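Local coordinates for 2-oxoglutarate carboxylase small subunit (Hydrogenobacter thermophilus, PDB 7KCT), which is the small (beta) subunit of a carboxylase, a protein of the biotin carboxylase family with an ATP-grasp domain, and binds ADP, bicarbonate and magnesium, at residues Y90-E95 against P388-L393; F219-D224 against S265-A270; I230-R235 against M310-D315; T299-E304 against V314-W319. One frame throughout, in Å; residues are numbered along the deposited sequence.

The four contacts lie in the three parts of a biotin carboxylase-type chain. Contact 1 joins the N-terminal and C-terminal parts, and along the chain it encloses the other three, all of which fall within the ATP-grasp part. Contacts 2 and 3 rest on neighbouring strands of one antiparallel sheet, 215-223 and 229-236, with centres about 12 Å apart. Contact 4 follows contact 2 in the chain and shares Val-314 and Asp-315 with contact 3, their centres about 10 Å apart. Contacts 1 and 4, with centres about 16 Å apart, meet where Tyr-90 packs on Val-303, and both touch the same ADP, so segments from all three parts border one ligand site.

Contact 1 of 4, residues Y90-E95 against P388-L393; sequences YGFLAE and PYYDSL. With ADP (adenosine-5'-diphosphate), chain D.
Tyr-90 and Phe-92 reach from the loop after strand 85-87 to two different residues of 388-393. Tyr-90 OH lies 3.7 Å from Leu-393 CD2, the two side chains crossing at about a right angle. Further along, Phe-92 CZ stands 4.1 Å from Tyr-390 CD1, which lies close to the plane of the Phe-92 ring at its edge. Beside these touches the ADP ribose is approached by both segments. Gly-91 CA is 3.5 Å from ADP O4' on one side of the contact, and from the other segment Asp-391 CB comes to 3.8 Å from ADP O3'. The contact thus borders an ADP pocket where the N-terminal and C-terminal parts of a biotin carboxylase fold approach each other. With chi1 at 54°, Tyr-90 CG sits between the backbone N and the carbonyl carbon, carrying the ring past the ribose. A type II' turn runs from Gly-91 to Ala-94, closed by Ala-94 N to Gly-91 O at 3.0 Å. In the outer shell, Tyr-90 OH is hydrogen-bonded to Glu-21, Tyr-390 OH to the carbonyl of Pro-64, and Phe-92 stacks on Tyr-68.

Contact 2 of 4, residues F219-D224 against S265-A270; sequences FQVLGD and SLVVKA
Strand residues 219-223 pack against about one and a half turns of helix 257-273, the CA atoms coming within 7.6 Å between Phe-219 and Val-267 and 7.0 Å between Val-221 and Val-268. Phe-219 and Val-221, two positions apart on the strand, both direct their CB atoms to the helix, and Val-267 answers them. The same methyl serves both: Val-267 CG2 is 4.0 Å from Val-221 CG1 and 4.2 Å from Phe-219 CB. With chi1 of Val-267 at -63°, CG1 is anti to the carbonyl carbon and CG2 lies between the backbone N and the carbonyl carbon, the branch that faces both strand residues. The two valines cross obliquely, and the Phe-219 ring has Val-267 CG1 at a slant. Gln-220, between the two strand residues, faces the other way. Its NE2 folds back on the next residue and donates to Val-221 O at 3.0 Å, from above the carbonyl plane, while OE1 accepts from Arg-235. Val-267 also packs on Met-282 and Phe-284 of the adjacent strand 278-286, which places the helix over that sheet of the ATP-grasp domain. Every touch between the two segments is carbon on carbon at ordinary van der Waals spacing. The contact is therefore apolar, held by packing of side-chain carbons, with the polar group of Gln-220 paired on the opposite side of the strand.

Contact 3 of 4, residues I230-R235 against M310-D315; sequences IHLGER and MITGVD
The ST turn of Thr-312 at the end of helix 305-312 supplies one side of this buried contact in the ATP-grasp domain, and Leu-232 on the edge strand 229-236 of the four-stranded antiparallel sheet supplies the other. Leu-232 and Val-314 carry it. Both methyls of Leu-232 meet the valine, CD1 at 3.9 Å from Val-314 CG1 and CD2 at 4.1 Å from Val-314 CG2, so the two forked ends lie branch against branch. Val-314 has CG1 anti to its backbone N, chi1 173°, and presents both branches to the leucine. Thr-312 adds a lighter touch: its CG2 lies 4.1 Å from Leu-232 O. The threonine hydroxyl is taken up by local partners, accepting from Val-314 N at 3.1 Å and bonding to Thr-308 O one helical turn back, which ties the residue that follows Gly-313 to the helix end. Gly-313, with positive phi, is where the chain leaves the helix. On the strand, a second internal bond runs from Gly-233 N to His-231 ND1 at 3.0 Å, the N lying in the imidazole plane; His-231 NE2 is hydrogen-bonded to Glu-261 of helix 257-273. Beyond the contact, Leu-232 also packs on Thr-308 of helix 305-312 and on Gln-220 of strand 215-223, and Asp-315 leads into helix 316-324 as its N-cap.

Contact 4 of 4, residues T299-E304 against V314-W319; sequences TRIQVE and VDIVKW. With ADP (adenosine-5'-diphosphate), chain D.
The guanidinium of Arg-300, next to the Ile-301 that makes the contact, turns its edge to ADP, with PB and Gln-302 CA both in its plane. NH1 donates to ADP O1B at 2.9 Å and NH2 to ADP O3B at 2.9 Å, the second bond the straighter at 168°. Arg-300 NH1 also donates to Ile-301 O at 2.9 Å, with that carbonyl oxygen lying in the guanidinium plane, so three bonds fix the rotation of the group. The chain reaches the phosphate extended from CG to NE. Val-303 N donates to ADP O1B as well, at 2.8 Å, giving that oxygen two N-H donors. Glu-304 OE1 lies 2.5 Å from ADP O2B. Glu-304 is also salt-bridged to Lys-245 and Arg-346, both of which are hydrogen-bonded to ADP.

Ile-301 lies on the other side of this loop and is what touches the helix. Its CD1 sits 3.4 Å from Ile-316 CG2, closer than usual for two carbons, and 4.3 Å from Val-317 CG2. With CG1 of Ile-301 anti to the backbone N (chi1 -162°) and the chain turned at chi2 (75°), CD1 reaches the first turn of helix 316-324. Asp-315 caps that turn through Lys-318 N. Helix 305-312 links the two segments in the chain. Around them, Ile-316 packs on Leu-232 of strand 229-236 and Val-317 on Arg-25, Val-26 and Ala-29 of helix 20-32.

Contact 1 of 4, residues Y90-E95 against P388-L393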
# COMPACT_ATOMS: atom_id res chain seq x y z
N TYR A 90 7.60 9.79 -17.77
CA TYR A 90 6.63 9.84 -18.87
C TYR A 90 6.35 11.29 -19.22
O TYR A 90 6.58 12.19 -18.42
CB TYR A 90 5.32 9.07 -18.51
CG TYR A 90 4.61 9.45 -17.22
CD1 TYR A 90 4.04 10.71 -17.08
CD2 TYR A 90 4.49 8.55 -16.17
CE1 TYR A 90 3.37 11.06 -15.92
CE2 TYR A 90 3.83 8.89 -15.00
CZ TYR A 90 3.31 10.17 -14.88
OH TYR A 90 2.62 10.56 -13.76
N GLY A 91 5.94 11.55 -20.47
CA GLY A 91 5.80 12.93 -20.90
C GLY A 91 7.16 13.60 -21.08
O GLY A 91 8.22 12.96 -21.08
N PHE A 92 7.13 14.93 -21.19
CA PHE A 92 8.34 15.72 -21.37
C PHE A 92 9.22 15.10 -22.45
O PHE A 92 8.79 15.06 -23.60
CB PHE A 92 9.05 15.86 -20.03
CG PHE A 92 8.24 16.64 -19.00
CD1 PHE A 92 7.68 17.87 -19.31
CD2 PHE A 92 8.04 16.13 -17.73
CE1 PHE A 92 6.95 18.59 -18.36
CE2 PHE A 92 7.29 16.83 -16.79
CZ PHE A 92 6.77 18.08 -17.10
N LEU A 93 10.43 14.58 -22.15
CA LEU A 93 11.35 14.11 -23.19
C LEU A 93 11.41 12.59 -23.35
O LEU A 93 12.29 12.07 -24.05
CB LEU A 93 12.76 14.63 -22.93
CG LEU A 93 12.91 16.15 -23.03
CD1 LEU A 93 14.32 16.55 -22.57
CD2 LEU A 93 12.60 16.70 -24.39
N ALA A 94 10.53 11.87 -22.67
CA ALA A 94 10.61 10.41 -22.61
C ALA A 94 10.48 9.75 -23.98
O ALA A 94 11.02 8.65 -24.19
CB ALA A 94 9.51 9.88 -21.69
N GLU A 95 9.73 10.34 -24.90
CA GLU A 95 9.60 9.81 -26.25
C GLU A 95 10.22 10.75 -27.27
O GLU A 95 9.79 10.81 -28.43
CB GLU A 95 8.15 9.52 -26.59
CG GLU A 95 7.54 8.46 -25.70
N PRO A 388 -0.51 26.25 -12.99
CA PRO A 388 -1.07 26.01 -14.33
C PRO A 388 -0.08 25.33 -15.31
O PRO A 388 -0.51 24.80 -16.35
CB PRO A 388 -1.46 27.42 -14.78
CG PRO A 388 -0.40 28.30 -14.12
CD PRO A 388 -0.22 27.67 -12.75
N TYR A 389 1.21 25.28 -14.98
CA TYR A 389 2.24 24.86 -15.93
C TYR A 389 2.32 23.36 -16.16
O TYR A 389 2.80 22.93 -17.22
CB TYR A 389 3.60 25.35 -15.41
CG TYR A 389 3.65 26.81 -15.13
CD1 TYR A 389 3.66 27.72 -16.19
CD2 TYR A 389 3.71 27.29 -13.84
CE1 TYR A 389 3.70 29.04 -15.96
CE2 TYR A 389 3.74 28.61 -13.59
CZ TYR A 389 3.74 29.49 -14.66
OH TYR A 389 3.80 30.82 -14.42
N TYR A 390 1.83 22.54 -15.21
CA TYR A 390 2.00 21.10 -15.28
C TYR A 390 0.69 20.35 -15.18
O TYR A 390 -0.37 20.90 -14.86
CB TYR A 390 2.93 20.58 -14.17
CG TYR A 390 4.22 21.28 -14.10
CD1 TYR A 390 5.12 21.26 -15.18
CD2 TYR A 390 4.57 22.00 -12.97
CE1 TYR A 390 6.34 21.96 -15.10
CE2 TYR A 390 5.74 22.66 -12.88
CZ TYR A 390 6.64 22.63 -13.95
OH TYR A 390 7.81 23.30 -13.83
N ASP A 391 0.79 19.05 -15.50
CA ASP A 391 -0.37 18.18 -15.40
C ASP A 391 -1.06 18.33 -14.04
O ASP A 391 -0.45 18.69 -13.01
CB ASP A 391 0.02 16.70 -15.65
N SER A 392 -2.37 18.04 -14.03
CA SER A 392 -3.15 18.26 -12.81
C SER A 392 -3.14 17.07 -11.86
O SER A 392 -3.78 17.13 -10.80
CB SER A 392 -4.61 18.60 -13.15
OG SER A 392 -5.21 17.58 -13.95
N LEU A 393 -2.36 16.03 -12.18
CA LEU A 393 -2.32 14.82 -11.37
C LEU A 393 -1.76 15.13 -9.99
O LEU A 393 -0.72 15.78 -9.86
CB LEU A 393 -1.48 13.76 -12.08
CG LEU A 393 -1.53 12.34 -11.48
CD1 LEU A 393 -2.96 11.82 -11.38
CD2 LEU A 393 -0.64 11.42 -12.32
PB ADP D . -0.35 7.55 -20.25
O1B ADP D . 0.96 7.34 -19.52
O2B ADP D . -1.44 6.50 -20.25
O3B ADP D . -0.26 8.33 -21.52
PA ADP D . -1.41 10.26 -19.94
O1A ADP D . -1.86 11.38 -19.07
O2A ADP D . -1.68 10.20 -21.43
O3A ADP D . -1.33 8.81 -19.31
O5' ADP D . 0.47 10.83 -20.10
C5' ADP D . 0.89 11.67 -18.95
C4' ADP D . 1.64 12.87 -19.32
O4' ADP D . 2.36 12.79 -20.54
C3' ADP D . 0.45 13.98 -19.46
O3' ADP D . 0.90 15.13 -18.99
C2' ADP D . 0.32 13.90 -21.03
O2' ADP D . -0.03 15.09 -21.58
C1' ADP D . 1.84 13.75 -21.34
N9 ADP D . 2.16 13.09 -22.67
C8 ADP D . 1.67 11.87 -23.20
N7 ADP D . 2.16 11.60 -24.44
C5 ADP D . 3.01 12.65 -24.70
C6 ADP D . 3.81 12.92 -25.83
N6 ADP D . 3.82 12.06 -26.91
N1 ADP D . 4.58 14.06 -25.87
C2 ADP D . 4.48 14.87 -24.75
N3 ADP D . 3.77 14.74 -23.60
C4 ADP D . 3.03 13.58 -23.62

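Contact 2 of 4, residues F219-D224 against S265-A270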
# COMPACT_ATOMS: atom_id res chain seq x y z
N PHE A 219 -1.63 -3.49 -24.01
CA PHE A 219 -0.74 -4.55 -23.58
C PHE A 219 0.62 -3.99 -23.17
O PHE A 219 1.24 -3.22 -23.91
CB PHE A 219 -0.50 -5.60 -24.69
CG PHE A 219 -1.56 -6.64 -24.77
CD1 PHE A 219 -2.74 -6.39 -25.43
CD2 PHE A 219 -1.39 -7.84 -24.16
CE1 PHE A 219 -3.73 -7.35 -25.48
CE2 PHE A 219 -2.41 -8.80 -24.21
CZ PHE A 219 -3.56 -8.53 -24.88
N GLN A 220 1.11 -4.47 -22.05
CA GLN A 220 2.38 -4.06 -21.48
C GLN A 220 3.45 -5.03 -21.96
O GLN A 220 3.29 -6.25 -21.81
CB GLN A 220 2.28 -4.11 -19.96
CG GLN A 220 3.53 -3.78 -19.21
CD GLN A 220 3.91 -2.33 -19.32
OE1 GLN A 220 3.22 -1.45 -18.81
NE2 GLN A 220 5.03 -2.08 -19.99
N VAL A 221 4.52 -4.50 -22.55
CA VAL A 221 5.66 -5.36 -22.87
C VAL A 221 6.87 -4.89 -22.07
O VAL A 221 6.96 -3.73 -21.67
CB VAL A 221 5.99 -5.40 -24.38
CG1 VAL A 221 4.76 -5.78 -25.21
CG2 VAL A 221 6.57 -4.10 -24.85
N LEU A 222 7.78 -5.84 -21.82
CA LEU A 222 9.05 -5.62 -21.12
C LEU A 222 10.12 -6.49 -21.78
O LEU A 222 9.92 -7.71 -21.88
CB LEU A 222 8.89 -5.96 -19.64
CG LEU A 222 10.05 -5.64 -18.71
CD1 LEU A 222 10.26 -4.15 -18.63
CD2 LEU A 222 9.79 -6.19 -17.30
N GLY A 223 11.20 -5.89 -22.28
CA GLY A 223 12.28 -6.64 -22.90
C GLY A 223 13.65 -6.23 -22.37
O GLY A 223 13.85 -5.09 -21.97
N ASP A 224 14.60 -7.17 -22.41
CA ASP A 224 16.00 -6.86 -22.10
C ASP A 224 16.80 -6.64 -23.38
O ASP A 224 16.29 -6.71 -24.49
CB ASP A 224 16.62 -7.95 -21.21
CG ASP A 224 16.80 -9.31 -21.90
OD1 ASP A 224 16.90 -9.35 -23.14
OD2 ASP A 224 16.90 -10.32 -21.16
N SER A 265 0.96 -12.75 -27.57
CA SER A 265 2.02 -13.34 -28.39
C SER A 265 2.32 -12.46 -29.59
O SER A 265 3.48 -12.29 -29.96
CB SER A 265 1.65 -14.76 -28.82
OG SER A 265 1.87 -15.66 -27.74
N LEU A 266 1.26 -11.87 -30.18
CA LEU A 266 1.40 -11.00 -31.35
C LEU A 266 2.19 -9.74 -31.02
O LEU A 266 2.95 -9.22 -31.85
CB LEU A 266 0.02 -10.60 -31.86
CG LEU A 266 -0.69 -11.77 -32.53
CD1 LEU A 266 -1.79 -11.21 -33.44
CD2 LEU A 266 0.16 -12.81 -33.28
N VAL A 267 1.94 -9.15 -29.84
CA VAL A 267 2.67 -7.94 -29.50
C VAL A 267 4.12 -8.27 -29.20
O VAL A 267 5.02 -7.52 -29.59
CB VAL A 267 2.03 -7.19 -28.31
CG1 VAL A 267 0.65 -6.73 -28.66
CG2 VAL A 267 2.01 -8.03 -27.09
N VAL A 268 4.39 -9.39 -28.54
CA VAL A 268 5.78 -9.79 -28.32
C VAL A 268 6.50 -9.92 -29.66
O VAL A 268 7.52 -9.26 -29.91
CB VAL A 268 5.83 -11.10 -27.50
CG1 VAL A 268 7.26 -11.71 -27.51
CG2 VAL A 268 5.45 -10.85 -26.09
N LYS A 269 5.91 -10.71 -30.57
CA LYS A 269 6.51 -10.91 -31.90
C LYS A 269 6.81 -9.60 -32.58
O LYS A 269 7.88 -9.42 -33.17
CB LYS A 269 5.56 -11.74 -32.79
CG LYS A 269 6.10 -12.07 -34.20
CD LYS A 269 5.09 -12.83 -35.07
CE LYS A 269 5.54 -12.87 -36.53
NZ LYS A 269 6.96 -13.34 -36.65
N ALA A 270 5.90 -8.65 -32.51
CA ALA A 270 6.16 -7.38 -33.17
C ALA A 270 7.23 -6.59 -32.43
O ALA A 270 8.01 -5.87 -33.06
CB ALA A 270 4.85 -6.62 -33.31

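Contact 3 of 4, residues I230-R235 against M310-D315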
# COMPACT_ATOMS: atom_id res chain seq x y z
N ILE A 230 8.86 -10.23 -22.96
CA ILE A 230 7.64 -10.82 -22.43
C ILE A 230 6.54 -9.76 -22.45
O ILE A 230 6.79 -8.56 -22.60
CB ILE A 230 7.81 -11.39 -21.01
CG1 ILE A 230 8.18 -10.30 -20.01
CG2 ILE A 230 8.86 -12.52 -20.96
CD1 ILE A 230 8.27 -10.80 -18.58
N HIS A 231 5.30 -10.21 -22.31
CA HIS A 231 4.17 -9.32 -22.09
C HIS A 231 3.69 -9.50 -20.65
O HIS A 231 3.92 -10.54 -20.02
CB HIS A 231 3.03 -9.55 -23.10
CG HIS A 231 2.27 -10.81 -22.89
ND1 HIS A 231 1.33 -10.95 -21.90
CD2 HIS A 231 2.25 -11.97 -23.60
CE1 HIS A 231 0.81 -12.17 -21.94
NE2 HIS A 231 1.34 -12.80 -22.98
N LEU A 232 3.10 -8.44 -20.11
CA LEU A 232 2.54 -8.49 -18.77
C LEU A 232 1.04 -8.30 -18.85
O LEU A 232 0.44 -7.63 -18.02
CB LEU A 232 3.21 -7.46 -17.86
CG LEU A 232 4.72 -7.68 -17.65
CD1 LEU A 232 5.34 -6.53 -16.82
CD2 LEU A 232 4.97 -9.06 -16.97
N GLY A 233 0.41 -8.91 -19.85
CA GLY A 233 -1.02 -8.85 -19.92
C GLY A 233 -1.48 -7.45 -20.27
O GLY A 233 -0.71 -6.59 -20.70
N GLU A 234 -2.78 -7.25 -20.12
CA GLU A 234 -3.41 -6.06 -20.62
C GLU A 234 -4.10 -5.27 -19.51
O GLU A 234 -4.25 -5.73 -18.38
CB GLU A 234 -4.40 -6.41 -21.75
CG GLU A 234 -5.79 -6.81 -21.34
CD GLU A 234 -5.87 -8.11 -20.62
OE1 GLU A 234 -7.01 -8.46 -20.27
OE2 GLU A 234 -4.84 -8.79 -20.38
N ARG A 235 -4.47 -4.05 -19.86
CA ARG A 235 -5.24 -3.17 -19.01
C ARG A 235 -6.37 -2.59 -19.83
O ARG A 235 -6.20 -2.28 -21.02
CB ARG A 235 -4.39 -2.03 -18.48
CG ARG A 235 -3.09 -2.48 -17.83
CD ARG A 235 -2.31 -1.22 -17.37
NE ARG A 235 -1.51 -0.57 -18.42
CZ ARG A 235 -0.20 -0.77 -18.63
NH1 ARG A 235 0.50 -1.63 -17.90
NH2 ARG A 235 0.43 -0.07 -19.57
N MET A 310 0.50 -4.89 -9.76
CA MET A 310 -0.21 -5.54 -8.66
C MET A 310 -0.71 -6.95 -9.03
O MET A 310 -0.85 -7.78 -8.15
CB MET A 310 -1.40 -4.69 -8.20
CG MET A 310 -1.03 -3.24 -7.94
SD MET A 310 -0.09 -3.09 -6.42
CE MET A 310 -1.53 -3.07 -5.35
N ILE A 311 -1.08 -7.21 -10.29
CA ILE A 311 -1.61 -8.52 -10.62
C ILE A 311 -0.52 -9.51 -11.03
O ILE A 311 -0.76 -10.73 -10.99
CB ILE A 311 -2.69 -8.46 -11.71
CG1 ILE A 311 -2.13 -7.96 -13.05
CG2 ILE A 311 -3.90 -7.61 -11.25
CD1 ILE A 311 -3.18 -8.05 -14.21
N THR A 312 0.63 -9.02 -11.49
CA THR A 312 1.73 -9.89 -11.90
C THR A 312 2.83 -10.05 -10.88
O THR A 312 3.59 -11.02 -10.95
CB THR A 312 2.42 -9.39 -13.18
OG1 THR A 312 3.07 -8.12 -12.97
CG2 THR A 312 1.41 -9.26 -14.33
N GLY A 313 2.99 -9.06 -9.98
CA GLY A 313 4.12 -9.00 -9.07
C GLY A 313 5.42 -8.50 -9.68
O GLY A 313 6.45 -8.54 -9.00
N VAL A 314 5.42 -8.00 -10.90
CA VAL A 314 6.64 -7.55 -11.56
C VAL A 314 6.81 -6.04 -11.33
O VAL A 314 5.95 -5.25 -11.71
CB VAL A 314 6.60 -7.89 -13.06
CG1 VAL A 314 7.75 -7.30 -13.81
CG2 VAL A 314 6.59 -9.40 -13.24
N ASP A 315 7.93 -5.63 -10.73
CA ASP A 315 8.24 -4.20 -10.53
C ASP A 315 8.82 -3.63 -11.82
O ASP A 315 10.00 -3.82 -12.13
CB ASP A 315 9.21 -4.06 -9.37
CG ASP A 315 9.51 -2.64 -9.03
OD1 ASP A 315 9.44 -1.77 -9.95
OD2 ASP A 315 9.87 -2.41 -7.86

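Contact 4 of 4, residues T299-E304 against V314-W319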
# COMPACT_ATOMS: atom_id res chain seq x y z
N THR A 299 6.35 4.32 -26.31
CA THR A 299 7.68 3.75 -26.10
C THR A 299 8.30 4.29 -24.81
O THR A 299 9.32 4.99 -24.81
CB THR A 299 8.58 4.05 -27.30
OG1 THR A 299 8.66 5.46 -27.48
CG2 THR A 299 8.02 3.42 -28.56
N ARG A 300 7.63 3.99 -23.69
CA ARG A 300 7.95 4.57 -22.38
C ARG A 300 7.07 3.89 -21.34
O ARG A 300 6.14 3.14 -21.67
CB ARG A 300 7.73 6.08 -22.39
CG ARG A 300 6.33 6.52 -22.89
CD ARG A 300 5.89 7.87 -22.35
NE ARG A 300 4.58 8.34 -22.82
CZ ARG A 300 3.41 8.04 -22.26
NH1 ARG A 300 3.34 7.26 -21.17
NH2 ARG A 300 2.29 8.56 -22.79
N ILE A 301 7.39 4.13 -20.07
CA ILE A 301 6.48 3.75 -18.99
C ILE A 301 5.21 4.60 -19.13
O ILE A 301 5.25 5.72 -19.63
CB ILE A 301 7.14 3.98 -17.62
CG1 ILE A 301 6.42 3.19 -16.53
CG2 ILE A 301 7.20 5.48 -17.28
CD1 ILE A 301 6.69 1.71 -16.52
N GLN A 302 4.08 4.06 -18.71
CA GLN A 302 2.84 4.82 -18.63
C GLN A 302 2.40 5.07 -17.19
O GLN A 302 2.70 4.30 -16.28
CB GLN A 302 1.72 4.06 -19.34
CG GLN A 302 1.93 3.85 -20.80
CD GLN A 302 0.72 3.17 -21.42
OE1 GLN A 302 0.36 2.07 -21.03
NE2 GLN A 302 0.05 3.87 -22.32
N VAL A 303 1.57 6.10 -17.03
CA VAL A 303 0.99 6.46 -15.74
C VAL A 303 0.44 5.24 -15.01
O VAL A 303 0.70 5.05 -13.81
CB VAL A 303 -0.11 7.52 -15.97
CG1 VAL A 303 -0.97 7.77 -14.71
CG2 VAL A 303 0.53 8.84 -16.41
N GLU A 304 -0.28 4.39 -15.72
CA GLU A 304 -1.09 3.33 -15.14
C GLU A 304 -0.35 2.00 -14.99
O GLU A 304 -0.99 0.97 -14.70
CB GLU A 304 -2.36 3.16 -15.99
CG GLU A 304 -2.12 2.75 -17.49
CD GLU A 304 -2.01 3.92 -18.52
OE1 GLU A 304 -1.70 5.07 -18.17
OE2 GLU A 304 -2.25 3.67 -19.73
N VAL A 314 5.42 -8.00 -10.90
CA VAL A 314 6.64 -7.55 -11.56
C VAL A 314 6.81 -6.04 -11.33
O VAL A 314 5.95 -5.25 -11.71
CB VAL A 314 6.60 -7.89 -13.06
CG1 VAL A 314 7.75 -7.30 -13.81
CG2 VAL A 314 6.59 -9.40 -13.24
N ASP A 315 7.93 -5.63 -10.73
CA ASP A 315 8.24 -4.20 -10.53
C ASP A 315 8.82 -3.63 -11.82
O ASP A 315 10.00 -3.82 -12.13
CB ASP A 315 9.21 -4.06 -9.37
CG ASP A 315 9.51 -2.64 -9.03
OD1 ASP A 315 9.44 -1.77 -9.95
OD2 ASP A 315 9.87 -2.41 -7.86
N ILE A 316 7.97 -2.98 -12.63
CA ILE A 316 8.37 -2.58 -13.98
C ILE A 316 9.46 -1.50 -13.98
O ILE A 316 10.39 -1.53 -14.80
CB ILE A 316 7.14 -2.13 -14.76
CG1 ILE A 316 6.14 -3.27 -14.96
CG2 ILE A 316 7.60 -1.50 -16.05
CD1 ILE A 316 4.71 -2.72 -15.33
N VAL A 317 9.35 -0.50 -13.11
CA VAL A 317 10.35 0.57 -13.09
C VAL A 317 11.71 0.04 -12.64
O VAL A 317 12.75 0.41 -13.20
CB VAL A 317 9.87 1.72 -12.19
CG1 VAL A 317 10.91 2.81 -12.08
CG2 VAL A 317 8.61 2.34 -12.76
N LYS A 318 11.75 -0.76 -11.57
CA LYS A 318 13.02 -1.34 -11.16
C LYS A 318 13.63 -2.15 -12.31
O LYS A 318 14.84 -2.09 -12.54
CB LYS A 318 12.83 -2.20 -9.90
CG LYS A 318 14.14 -2.54 -9.21
CD LYS A 318 13.97 -3.32 -7.92
CE LYS A 318 13.43 -2.49 -6.79
NZ LYS A 318 13.55 -3.22 -5.48
N TRP A 319 12.79 -2.91 -13.05
CA TRP A 319 13.30 -3.67 -14.19
C TRP A 319 13.80 -2.76 -15.29
O TRP A 319 14.82 -3.05 -15.92
CB TRP A 319 12.22 -4.67 -14.72
CG TRP A 319 12.35 -5.94 -13.96
CD1 TRP A 319 11.46 -6.45 -13.04
CD2 TRP A 319 13.46 -6.85 -13.98
NE1 TRP A 319 11.98 -7.58 -12.48
CE2 TRP A 319 13.18 -7.87 -13.06
CE3 TRP A 319 14.66 -6.91 -14.72
CZ2 TRP A 319 14.07 -8.95 -12.84
CZ3 TRP A 319 15.52 -7.98 -14.51
CH2 TRP A 319 15.22 -8.97 -13.57
PB ADP D . -0.35 7.55 -20.25
O1B ADP D . 0.96 7.34 -19.52
O2B ADP D . -1.44 6.50 -20.25
O3B ADP D . -0.26 8.33 -21.52
PA ADP D . -1.41 10.26 -19.94
O1A ADP D . -1.86 11.38 -19.07
O2A ADP D . -1.68 10.20 -21.43
O3A ADP D . -1.33 8.81 -19.31
O5' ADP D . 0.47 10.83 -20.10
C5' ADP D . 0.89 11.67 -18.95
C4' ADP D . 1.64 12.87 -19.32
O4' ADP D . 2.36 12.79 -20.54
C3' ADP D . 0.45 13.98 -19.46
O3' ADP D . 0.90 15.13 -18.99
C2' ADP D . 0.32 13.90 -21.03
O2' ADP D . -0.03 15.09 -21.58
C1' ADP D . 1.84 13.75 -21.34
N9 ADP D . 2.16 13.09 -22.67
C8 ADP D . 1.67 11.87 -23.20
N7 ADP D . 2.16 11.60 -24.44
C5 ADP D . 3.01 12.65 -24.70
C6 ADP D . 3.81 12.92 -25.83
N6 ADP D . 3.82 12.06 -26.91
N1 ADP D . 4.58 14.06 -25.87
C2 ADP D . 4.48 14.87 -24.75
N3 ADP D . 3.77 14.74 -23.60
C4 ADP D . 3.03 13.58 -23.62